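Local coordinates for SsfS6 (Streptomyces sp. SF2575, PDB 4G2T), which is a GT-B-fold protein of the erythromycin biosynthesis protein CIII-like family and binds thymidine-5'-diphosphate, at residues Q226-L231 with E265-V270; D301-H306 with E318-V323; W121-V126 with L142-I147. One frame throughout, in Å; residues are numbered along the deposited sequence.

Contacts 1 and 2 hold one parallel sheet together: 226-231 and 301-306 run along neighbouring strands, joined by backbone pairs such as Arg228 O to Asp301 N, with centres about 10 Å apart. Both are buried and both reach thymidine-5'-diphosphate, contact 1 at the base and contact 2 at the diphosphate. Contact 3 belongs to the other parallel sheet, on the opposite side of the chain's centre, about 43 Å from contact 1 and 38 Å from contact 2 between centres, and is only partly buried. Its side-chain contacts are apolar, whereas contact 1 adds a salt bridge at the N-terminal start of its strands and contact 2 a histidine-glutamine bond.

Contact 1 (Q226-L231 with E265-V270); sequences QPRLCL and EVVVAV. With TYD (thymidine-5'-diphosphate), chain B.
The Arg228 guanidinium and the Glu265 carboxylate meet obliquely, their planes 52° apart, in a salt bridge from Arg228 NE to Glu265 OE1 at 3.0 Å. The nitrogen comes from above the carboxylate plane, and NH2 adds a weak bond to the same oxygen. Both side chains set out anti to their backbone nitrogens and run side by side, but Arg228 bends at chi3, while its NH1 is bound by Ala299 O. The poorly ordered Gln226 side chain crosses that of Glu265 at about a right angle, with Gln226 NE2 3.5 Å from Glu265 CB.

Beneath these groups, strands 228-231 and 265-269 are parallel neighbours in the C-terminal Rossmann-like sheet of the GT-B fold, their axes 24° apart. Pro227 O, Leu229 O and Leu231 O accept from Glu265 N, Val267 N and Ala269 N, while Leu229 N and Leu231 N give to Glu265 O and Val267 O. On the face away from the salt bridge, Leu229 CD2 lies alongside Val266 CG1 at 3.7 Å, and Leu231 CD2 reaches Val268 CG2 at 4.2 Å, with Leu252 of helix 252-258 touching both Leu231 and Val268. At the C-terminal end of the strands, Ala269 CB is 3.4 Å from O4 of the thymine ring of thymidine-5'-diphosphate, and Val270 N comes within 3.1 Å of that O4.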
loop_
_atom_site.group_PDB
_atom_site.type_symbol
_atom_site.label_atom_id
_atom_site.label_comp_id
_atom_site.label_asym_id
_atom_site.label_seq_id
_atom_site.Cartn_x
_atom_site.Cartn_y
_atom_site.Cartn_z
ATOM N N GLN A 226 -6.978 31.926 4.546
ATOM C CA GLN A 226 -6.705 32.190 5.958
ATOM C C GLN A 226 -5.959 31.012 6.578
ATOM O O GLN A 226 -6.199 29.864 6.206
ATOM C CB GLN A 226 -7.995 32.481 6.735
ATOM C CG GLN A 226 -8.973 31.323 6.814
ATOM C CD GLN A 226 -10.099 31.587 7.796
ATOM O OE1 GLN A 226 -9.989 32.453 8.665
ATOM N NE2 GLN A 226 -11.189 30.842 7.660
ATOM N N PRO A 227 -5.042 31.294 7.521
ATOM C CA PRO A 227 -4.223 30.267 8.178
ATOM C C PRO A 227 -5.048 29.099 8.713
ATOM O O PRO A 227 -5.971 29.303 9.502
ATOM C CB PRO A 227 -3.580 31.031 9.336
ATOM C CG PRO A 227 -3.474 32.424 8.835
ATOM C CD PRO A 227 -4.704 32.648 7.997
ATOM N N ARG A 228 -4.717 27.888 8.274
ATOM C CA ARG A 228 -5.448 26.697 8.691
ATOM C C ARG A 228 -4.665 25.889 9.722
ATOM O O ARG A 228 -3.470 25.643 9.556
ATOM C CB ARG A 228 -5.805 25.827 7.481
ATOM C CG ARG A 228 -6.717 24.653 7.805
ATOM C CD ARG A 228 -7.136 23.889 6.553
ATOM N NE ARG A 228 -7.999 24.677 5.676
ATOM C CZ ARG A 228 -7.743 24.917 4.393
ATOM N NH1 ARG A 228 -6.648 24.428 3.830
ATOM N NH2 ARG A 228 -8.586 25.643 3.672
ATOM N N LEU A 229 -5.346 25.478 10.788
ATOM C CA LEU A 229 -4.713 24.712 11.857
ATOM C C LEU A 229 -5.272 23.294 11.931
ATOM O O LEU A 229 -6.478 23.083 11.807
ATOM C CB LEU A 229 -4.882 25.427 13.203
ATOM C CG LEU A 229 -4.332 24.765 14.472
ATOM C CD1 LEU A 229 -3.793 25.817 15.429
ATOM C CD2 LEU A 229 -5.394 23.922 15.169
ATOM N N CYS A 230 -4.388 22.324 12.139
ATOM C CA CYS A 230 -4.803 20.937 12.308
ATOM C C CYS A 230 -4.702 20.508 13.767
ATOM O O CYS A 230 -3.638 20.592 14.379
ATOM C CB CYS A 230 -3.968 20.004 11.432
ATOM S SG CYS A 230 -4.359 18.255 11.658
ATOM N N LEU A 231 -5.818 20.046 14.318
ATOM C CA LEU A 231 -5.868 19.616 15.709
ATOM C C LEU A 231 -6.078 18.108 15.797
ATOM O O LEU A 231 -7.128 17.598 15.414
ATOM C CB LEU A 231 -6.988 20.353 16.445
ATOM C CG LEU A 231 -7.193 20.017 17.922
ATOM C CD1 LEU A 231 -5.972 20.403 18.744
ATOM C CD2 LEU A 231 -8.443 20.701 18.454
ATOM N N GLU A 265 -8.564 28.816 10.790
ATOM C CA GLU A 265 -9.549 27.851 10.329
ATOM C C GLU A 265 -9.043 26.493 10.784
ATOM O O GLU A 265 -7.955 26.077 10.398
ATOM C CB GLU A 265 -9.664 27.887 8.807
ATOM C CG GLU A 265 -10.655 26.888 8.233
ATOM C CD GLU A 265 -10.625 26.844 6.718
ATOM O OE1 GLU A 265 -9.573 27.181 6.132
ATOM O OE2 GLU A 265 -11.652 26.475 6.111
ATOM N N VAL A 266 -9.810 25.801 11.618
ATOM C CA VAL A 266 -9.299 24.576 12.223
ATOM C C VAL A 266 -9.920 23.289 11.679
ATOM O O VAL A 266 -11.117 23.221 11.402
ATOM C CB VAL A 266 -9.404 24.608 13.764
ATOM C CG1 VAL A 266 -8.521 25.709 14.330
ATOM C CG2 VAL A 266 -10.837 24.810 14.194
ATOM N N VAL A 267 -9.077 22.274 11.522
ATOM C CA VAL A 267 -9.514 20.946 11.119
ATOM C C VAL A 267 -9.087 19.949 12.190
ATOM O O VAL A 267 -7.930 19.936 12.607
ATOM C CB VAL A 267 -8.895 20.532 9.769
ATOM C CG1 VAL A 267 -9.181 19.068 9.475
ATOM C CG2 VAL A 267 -9.416 21.421 8.649
ATOM N N VAL A 268 -10.023 19.121 12.639
ATOM C CA VAL A 268 -9.727 18.156 13.690
ATOM C C VAL A 268 -9.572 16.739 13.145
ATOM O O VAL A 268 -10.542 16.122 12.703
ATOM C CB VAL A 268 -10.807 18.165 14.788
ATOM C CG1 VAL A 268 -10.433 17.203 15.903
ATOM C CG2 VAL A 268 -10.992 19.572 15.333
ATOM N N ALA A 269 -8.345 16.230 13.179
ATOM C CA ALA A 269 -8.073 14.861 12.762
ATOM C C ALA A 269 -8.251 13.910 13.941
ATOM O O ALA A 269 -7.377 13.797 14.799
ATOM C CB ALA A 269 -6.671 14.745 12.186
ATOM N N VAL A 270 -9.392 13.231 13.974
ATOM C CA VAL A 270 -9.735 12.351 15.082
ATOM C C VAL A 270 -10.646 11.247 14.553
ATOM O O VAL A 270 -11.190 11.370 13.457
ATOM C CB VAL A 270 -10.440 13.144 16.210
ATOM C CG1 VAL A 270 -11.853 13.525 15.794
ATOM C CG2 VAL A 270 -10.446 12.361 17.520
HETATM P PA TYD B . 1.003 8.661 16.739
HETATM O O1A TYD B . 1.361 9.992 16.126
HETATM O O2A TYD B . 2.263 7.931 17.147
HETATM O O3A TYD B . 0.088 8.917 17.979
HETATM P PB TYD B . -0.501 7.715 18.785
HETATM O O1B TYD B . 0.455 6.547 18.755
HETATM O O2B TYD B . -0.711 8.161 20.213
HETATM O O3B TYD B . -1.823 7.295 18.186
HETATM O "O5'" TYD B . 0.211 7.797 15.711
HETATM C "C5'" TYD B . -0.921 8.307 15.113
HETATM C "C4'" TYD B . -0.911 7.937 13.672
HETATM O "O4'" TYD B . -2.207 7.911 13.177
HETATM C "C3'" TYD B . -0.158 8.976 12.885
HETATM O "O3'" TYD B . 0.483 8.382 11.821
HETATM C "C2'" TYD B . -1.169 9.969 12.414
HETATM C "C1'" TYD B . -2.424 9.034 12.254
HETATM N N1 TYD B . -3.812 9.708 12.235
HETATM C C2 TYD B . -4.248 10.554 11.143
HETATM O O2 TYD B . -3.513 10.761 10.195
HETATM N N3 TYD B . -5.524 11.165 11.145
HETATM C C4 TYD B . -6.402 10.953 12.219
HETATM O O4 TYD B . -7.516 11.484 12.221
HETATM C C5 TYD B . -5.964 10.080 13.346
HETATM C C5M TYD B . -6.894 9.852 14.489
HETATM C C6 TYD B . -4.721 9.483 13.350
#

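Contact 2 (D301-H306 with E318-V323); sequences DVVVHH and EGVPQV. With TYD (thymidine-5'-diphosphate), chain B.
A beta-alpha-beta unit, strand 302-305, helix 309-317 and strand 322-324, brings His305 against Gln322 and Val303 against Val320. Its two strands are adjacent and parallel: Val303 N bonds to Pro321 O, Val323 N returns to Val303 O at 2.6 Å, and His305 N continues to Val323 O. The His305 imidazole and the Gln322 amide have planes 45° apart. The ring's NE2 gives a hydrogen bond of 2.7 Å to Gln322 OE1, bent to 143° at the hydrogen, with the oxygen near the ring edge but tilted 17° from its plane. His305 CG stands between its backbone N and carbonyl carbon, which swings the ring across toward strand 322-324; there Gln322 CG lies at its edge and Val323 O over one face. The other ring nitrogen, ND1, is taken by Gly307 N, so both nitrogens are held and the ring's rotation is fixed. Next along, His306 turns to thymidine-5'-diphosphate, its NE2 bridging O2B at 2.8 Å and the phosphate-linking O3A at 2.9 Å.

Valine pairs complete the contact. Val320 CG1 meets Val303 CG2 at 3.7 Å, the two side chains at about a right angle, while Val304 CG2 packs alongside Val323 CB at 3.8 Å. Before them, Gly319 closes helix 309-317 with a Schellman motif. That helix covers Val303, His305 and Gln322; helix 357-366 packs on Val304, Pro321 and Val323, and strand 228-232 flanks strand 302-305 away from 322-324.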
loop_
_atom_site.group_PDB
_atom_site.type_symbol
_atom_site.label_atom_id
_atom_site.label_comp_id
_atom_site.label_asym_id
_atom_site.label_seq_id
_atom_site.Cartn_x
_atom_site.Cartn_y
_atom_site.Cartn_z
ATOM N N ASP A 301 -1.048 25.099 8.123
ATOM C CA ASP A 301 0.056 25.989 8.469
ATOM C C ASP A 301 0.666 25.649 9.827
ATOM O O ASP A 301 1.844 25.909 10.064
ATOM C CB ASP A 301 -0.405 27.450 8.458
ATOM C CG ASP A 301 -0.779 27.933 7.072
ATOM O OD1 ASP A 301 0.128 28.352 6.323
ATOM O OD2 ASP A 301 -1.981 27.897 6.731
ATOM N N VAL A 302 -0.139 25.069 10.712
ATOM C CA VAL A 302 0.317 24.743 12.061
ATOM C C VAL A 302 -0.510 23.601 12.657
ATOM O O VAL A 302 -1.712 23.498 12.409
ATOM C CB VAL A 302 0.278 25.991 12.981
ATOM C CG1 VAL A 302 -1.128 26.570 13.046
ATOM C CG2 VAL A 302 0.801 25.666 14.375
ATOM N N VAL A 303 0.140 22.735 13.431
ATOM C CA VAL A 303 -0.529 21.579 14.019
ATOM C C VAL A 303 -0.387 21.528 15.539
ATOM O O VAL A 303 0.716 21.631 16.072
ATOM C CB VAL A 303 0.017 20.261 13.438
ATOM C CG1 VAL A 303 -0.737 19.071 14.015
ATOM C CG2 VAL A 303 -0.076 20.272 11.925
ATOM N N VAL A 304 -1.512 21.364 16.228
ATOM C CA VAL A 304 -1.509 21.148 17.670
ATOM C C VAL A 304 -1.754 19.672 17.953
ATOM O O VAL A 304 -2.787 19.126 17.564
ATOM C CB VAL A 304 -2.603 21.971 18.364
ATOM C CG1 VAL A 304 -2.609 21.696 19.860
ATOM C CG2 VAL A 304 -2.405 23.450 18.087
ATOM N N HIS A 305 -0.810 19.022 18.626
ATOM C CA HIS A 305 -0.932 17.586 18.861
ATOM C C HIS A 305 -0.439 17.098 20.225
ATOM O O HIS A 305 0.012 17.882 21.060
ATOM C CB HIS A 305 -0.263 16.794 17.733
ATOM C CG HIS A 305 1.188 17.109 17.546
ATOM N ND1 HIS A 305 2.174 16.570 18.344
ATOM C CD2 HIS A 305 1.821 17.900 16.650
ATOM C CE1 HIS A 305 3.351 17.019 17.949
ATOM N NE2 HIS A 305 3.165 17.828 16.921
ATOM N N HIS A 306 -0.536 15.787 20.427
ATOM C CA HIS A 306 -0.247 15.157 21.710
ATOM C C HIS A 306 1.197 14.679 21.806
ATOM O O HIS A 306 1.545 13.911 22.703
ATOM C CB HIS A 306 -1.181 13.967 21.920
ATOM C CG HIS A 306 -0.948 12.845 20.959
ATOM N ND1 HIS A 306 -1.063 12.997 19.592
ATOM C CD2 HIS A 306 -0.601 11.551 21.162
ATOM C CE1 HIS A 306 -0.799 11.848 18.999
ATOM N NE2 HIS A 306 -0.516 10.952 19.929
ATOM N N GLU A 318 6.741 17.393 6.446
ATOM C CA GLU A 318 6.028 18.328 5.582
ATOM C C GLU A 318 6.315 19.783 5.947
ATOM O O GLU A 318 5.657 20.697 5.449
ATOM C CB GLU A 318 4.524 18.052 5.614
ATOM C CG GLU A 318 4.139 16.694 5.049
ATOM C CD GLU A 318 4.579 16.519 3.608
ATOM O OE1 GLU A 318 4.503 17.499 2.837
ATOM O OE2 GLU A 318 5.009 15.402 3.247
ATOM N N GLY A 319 7.298 19.987 6.819
ATOM C CA GLY A 319 7.743 21.320 7.185
ATOM C C GLY A 319 6.670 22.196 7.803
ATOM O O GLY A 319 6.519 23.361 7.432
ATOM N N VAL A 320 5.923 21.637 8.747
ATOM C CA VAL A 320 4.867 22.380 9.424
ATOM C C VAL A 320 5.177 22.533 10.911
ATOM O O VAL A 320 5.417 21.543 11.601
ATOM C CB VAL A 320 3.497 21.692 9.254
ATOM C CG1 VAL A 320 2.455 22.350 10.144
ATOM C CG2 VAL A 320 3.064 21.731 7.795
ATOM N N PRO A 321 5.181 23.782 11.404
ATOM C CA PRO A 321 5.423 24.061 12.825
ATOM C C PRO A 321 4.355 23.425 13.707
ATOM O O PRO A 321 3.174 23.443 13.359
ATOM C CB PRO A 321 5.347 25.590 12.903
ATOM C CG PRO A 321 4.576 26.001 11.698
ATOM C CD PRO A 321 4.940 25.013 10.636
ATOM N N GLN A 322 4.773 22.871 14.840
ATOM C CA GLN A 322 3.878 22.089 15.682
ATOM C C GLN A 322 3.750 22.657 17.092
ATOM O O GLN A 322 4.701 23.207 17.640
ATOM C CB GLN A 322 4.384 20.649 15.777
ATOM C CG GLN A 322 4.968 20.104 14.486
ATOM C CD GLN A 322 5.777 18.840 14.704
ATOM O OE1 GLN A 322 5.521 18.078 15.635
ATOM N NE2 GLN A 322 6.768 18.618 13.848
ATOM N N VAL A 323 2.565 22.520 17.676
ATOM C CA VAL A 323 2.391 22.783 19.098
ATOM C C VAL A 323 2.237 21.443 19.803
ATOM O O VAL A 323 1.153 20.858 19.824
ATOM C CB VAL A 323 1.172 23.679 19.382
ATOM C CG1 VAL A 323 0.990 23.862 20.883
ATOM C CG2 VAL A 323 1.337 25.026 18.698
HETATM P PA TYD B . 1.003 8.661 16.739
HETATM O O1A TYD B . 1.361 9.992 16.126
HETATM O O2A TYD B . 2.263 7.931 17.147
HETATM O O3A TYD B . 0.088 8.917 17.979
HETATM P PB TYD B . -0.501 7.715 18.785
HETATM O O1B TYD B . 0.455 6.547 18.755
HETATM O O2B TYD B . -0.711 8.161 20.213
HETATM O O3B TYD B . -1.823 7.295 18.186
HETATM O "O5'" TYD B . 0.211 7.797 15.711
HETATM C "C5'" TYD B . -0.921 8.307 15.113
HETATM C "C4'" TYD B . -0.911 7.937 13.672
HETATM O "O4'" TYD B . -2.207 7.911 13.177
HETATM C "C3'" TYD B . -0.158 8.976 12.885
HETATM O "O3'" TYD B . 0.483 8.382 11.821
HETATM C "C2'" TYD B . -1.169 9.969 12.414
HETATM C "C1'" TYD B . -2.424 9.034 12.254
HETATM N N1 TYD B . -3.812 9.708 12.235
HETATM C C2 TYD B . -4.248 10.554 11.143
HETATM O O2 TYD B . -3.513 10.761 10.195
HETATM N N3 TYD B . -5.524 11.165 11.145
HETATM C C4 TYD B . -6.402 10.953 12.219
HETATM O O4 TYD B . -7.516 11.484 12.221
HETATM C C5 TYD B . -5.964 10.080 13.346
HETATM C C5M TYD B . -6.894 9.852 14.489
HETATM C C6 TYD B . -4.721 9.483 13.350
#

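Contact 3 (W121-V126 with L142-I147); sequences WKPDLV and LGIPWI
Leu142, the last residue of its helix, sets CD2 against Pro123 CD at 4.1 Å, the two side chains crossing at about a right angle. The chain then turns through Gly143, which has positive phi, and Ile144 points toward 121-126. With CG1 held between its backbone N and carbonyl carbon (chi1 57°), Ile144 sends CD1 to Pro123 CG and to Val126 CG2, the latter at 4.0 Å. Pro145 follows; Leu125 CD1 sits against both its ring (CG at 3.8 Å) and its carbonyl oxygen (O at 3.2 Å), and that oxygen takes a long, weak hydrogen bond from Val126 N. Trp146 pairs with Val126 as a parallel bridge; CB lies 3.9 Å from Val126 CB, but the indole leads away, and its NE1 bonds to Pro180 O. Ile147 N donates to Val126 O at 2.6 Å, nearly straight at 170°, while its CG1 meets Leu125 CD2 at 3.9 Å.

Leu125-Val126 and Trp146-Ile147 open strands 125-129 and 146-149, joined by a beta-alpha-beta crossover in the N-terminal sheet. Helix 134-142 covers Val126 and Trp146, helix 387-396 from the C-terminal end of the chain packs Ile394 on Leu125 and Ile147, and strand 16-20 adjoins strand 125-129.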
loop_
_atom_site.group_PDB
_atom_site.type_symbol
_atom_site.label_atom_id
_atom_site.label_comp_id
_atom_site.label_asym_id
_atom_site.label_seq_id
_atom_site.Cartn_x
_atom_site.Cartn_y
_atom_site.Cartn_z
ATOM N N TRP A 121 5.695 -20.271 7.293
ATOM C CA TRP A 121 5.904 -19.337 6.190
ATOM C C TRP A 121 7.373 -19.277 5.779
ATOM O O TRP A 121 7.689 -18.966 4.629
ATOM C CB TRP A 121 5.390 -17.942 6.555
ATOM C CG TRP A 121 5.176 -17.052 5.365
ATOM C CD1 TRP A 121 4.324 -17.273 4.323
ATOM C CD2 TRP A 121 5.814 -15.795 5.105
ATOM N NE1 TRP A 121 4.396 -16.236 3.425
ATOM C CE2 TRP A 121 5.302 -15.316 3.881
ATOM C CE3 TRP A 121 6.767 -15.032 5.783
ATOM C CZ2 TRP A 121 5.713 -14.107 3.324
ATOM C CZ3 TRP A 121 7.174 -13.831 5.228
ATOM C CH2 TRP A 121 6.648 -13.381 4.010
ATOM N N LYS A 122 8.257 -19.578 6.728
ATOM C CA LYS A 122 9.701 -19.619 6.490
ATOM C C LYS A 122 10.261 -18.334 5.885
ATOM O O LYS A 122 10.575 -18.291 4.696
ATOM C CB LYS A 122 10.067 -20.815 5.607
ATOM C CG LYS A 122 9.764 -22.164 6.235
ATOM C CD LYS A 122 9.970 -23.295 5.241
ATOM C CE LYS A 122 9.802 -24.650 5.906
ATOM N NZ LYS A 122 8.469 -24.796 6.553
ATOM N N PRO A 123 10.393 -17.281 6.705
ATOM C CA PRO A 123 10.970 -16.025 6.222
ATOM C C PRO A 123 12.494 -16.066 6.247
ATOM O O PRO A 123 13.076 -16.843 7.003
ATOM C CB PRO A 123 10.459 -15.005 7.239
ATOM C CG PRO A 123 10.366 -15.783 8.505
ATOM C CD PRO A 123 9.958 -17.181 8.109
ATOM N N ASP A 124 13.128 -15.239 5.423
ATOM C CA ASP A 124 14.582 -15.161 5.389
ATOM C C ASP A 124 15.061 -14.010 6.260
ATOM O O ASP A 124 16.232 -13.939 6.630
ATOM C CB ASP A 124 15.072 -14.943 3.958
ATOM C CG ASP A 124 14.402 -15.866 2.963
ATOM O OD1 ASP A 124 14.192 -17.053 3.291
ATOM O OD2 ASP A 124 14.080 -15.400 1.850
ATOM N N LEU A 125 14.140 -13.109 6.587
ATOM C CA LEU A 125 14.495 -11.869 7.259
ATOM C C LEU A 125 13.300 -11.284 8.002
ATOM O O LEU A 125 12.164 -11.375 7.536
ATOM C CB LEU A 125 15.019 -10.868 6.232
ATOM C CG LEU A 125 15.554 -9.527 6.729
ATOM C CD1 LEU A 125 16.747 -9.727 7.645
ATOM C CD2 LEU A 125 15.930 -8.671 5.544
ATOM N N VAL A 126 13.561 -10.682 9.159
ATOM C CA VAL A 126 12.504 -10.095 9.975
ATOM C C VAL A 126 12.627 -8.576 10.051
ATOM O O VAL A 126 13.676 -8.046 10.414
ATOM C CB VAL A 126 12.511 -10.672 11.406
ATOM C CG1 VAL A 126 11.517 -9.931 12.287
ATOM C CG2 VAL A 126 12.201 -12.161 11.378
ATOM N N LEU A 142 14.789 -18.769 14.989
ATOM C CA LEU A 142 14.931 -19.462 13.712
ATOM C C LEU A 142 16.365 -19.416 13.193
ATOM O O LEU A 142 16.750 -20.215 12.340
ATOM C CB LEU A 142 13.975 -18.880 12.666
ATOM C CG LEU A 142 12.566 -19.477 12.584
ATOM C CD1 LEU A 142 11.787 -19.253 13.871
ATOM C CD2 LEU A 142 11.813 -18.904 11.393
ATOM N N GLY A 143 17.152 -18.479 13.712
ATOM C CA GLY A 143 18.536 -18.334 13.302
ATOM C C GLY A 143 18.681 -17.535 12.021
ATOM O O GLY A 143 19.487 -17.871 11.154
ATOM N N ILE A 144 17.895 -16.471 11.906
ATOM C CA ILE A 144 17.913 -15.619 10.723
ATOM C C ILE A 144 18.154 -14.164 11.120
ATOM O O ILE A 144 17.814 -13.761 12.232
ATOM C CB ILE A 144 16.589 -15.729 9.936
ATOM C CG1 ILE A 144 15.402 -15.378 10.834
ATOM C CG2 ILE A 144 16.427 -17.128 9.358
ATOM C CD1 ILE A 144 14.065 -15.426 10.129
ATOM N N PRO A 145 18.751 -13.371 10.214
ATOM C CA PRO A 145 18.991 -11.954 10.510
ATOM C C PRO A 145 17.690 -11.170 10.658
ATOM O O PRO A 145 16.632 -11.651 10.252
ATOM C CB PRO A 145 19.764 -11.466 9.279
ATOM C CG PRO A 145 19.409 -12.433 8.196
ATOM C CD PRO A 145 19.266 -13.751 8.887
ATOM N N TRP A 146 17.774 -9.978 11.240
ATOM C CA TRP A 146 16.606 -9.115 11.380
ATOM C C TRP A 146 16.966 -7.644 11.202
ATOM O O TRP A 146 18.121 -7.252 11.367
ATOM C CB TRP A 146 15.910 -9.343 12.727
ATOM C CG TRP A 146 16.738 -8.988 13.929
ATOM C CD1 TRP A 146 17.775 -9.703 14.451
ATOM C CD2 TRP A 146 16.576 -7.841 14.774
ATOM N NE1 TRP A 146 18.279 -9.068 15.560
ATOM C CE2 TRP A 146 17.560 -7.923 15.781
ATOM C CE3 TRP A 146 15.701 -6.751 14.773
ATOM C CZ2 TRP A 146 17.690 -6.957 16.776
ATOM C CZ3 TRP A 146 15.834 -5.793 15.763
ATOM C CH2 TRP A 146 16.822 -5.901 16.749
ATOM N N ILE A 147 15.969 -6.837 10.856
ATOM C CA ILE A 147 16.177 -5.412 10.626
ATOM C C ILE A 147 15.446 -4.584 11.676
ATOM O O ILE A 147 14.260 -4.798 11.931
ATOM C CB ILE A 147 15.677 -4.991 9.231
ATOM C CG1 ILE A 147 16.317 -5.858 8.145
ATOM C CG2 ILE A 147 15.965 -3.519 8.982
ATOM C CD1 ILE A 147 17.818 -5.706 8.047
#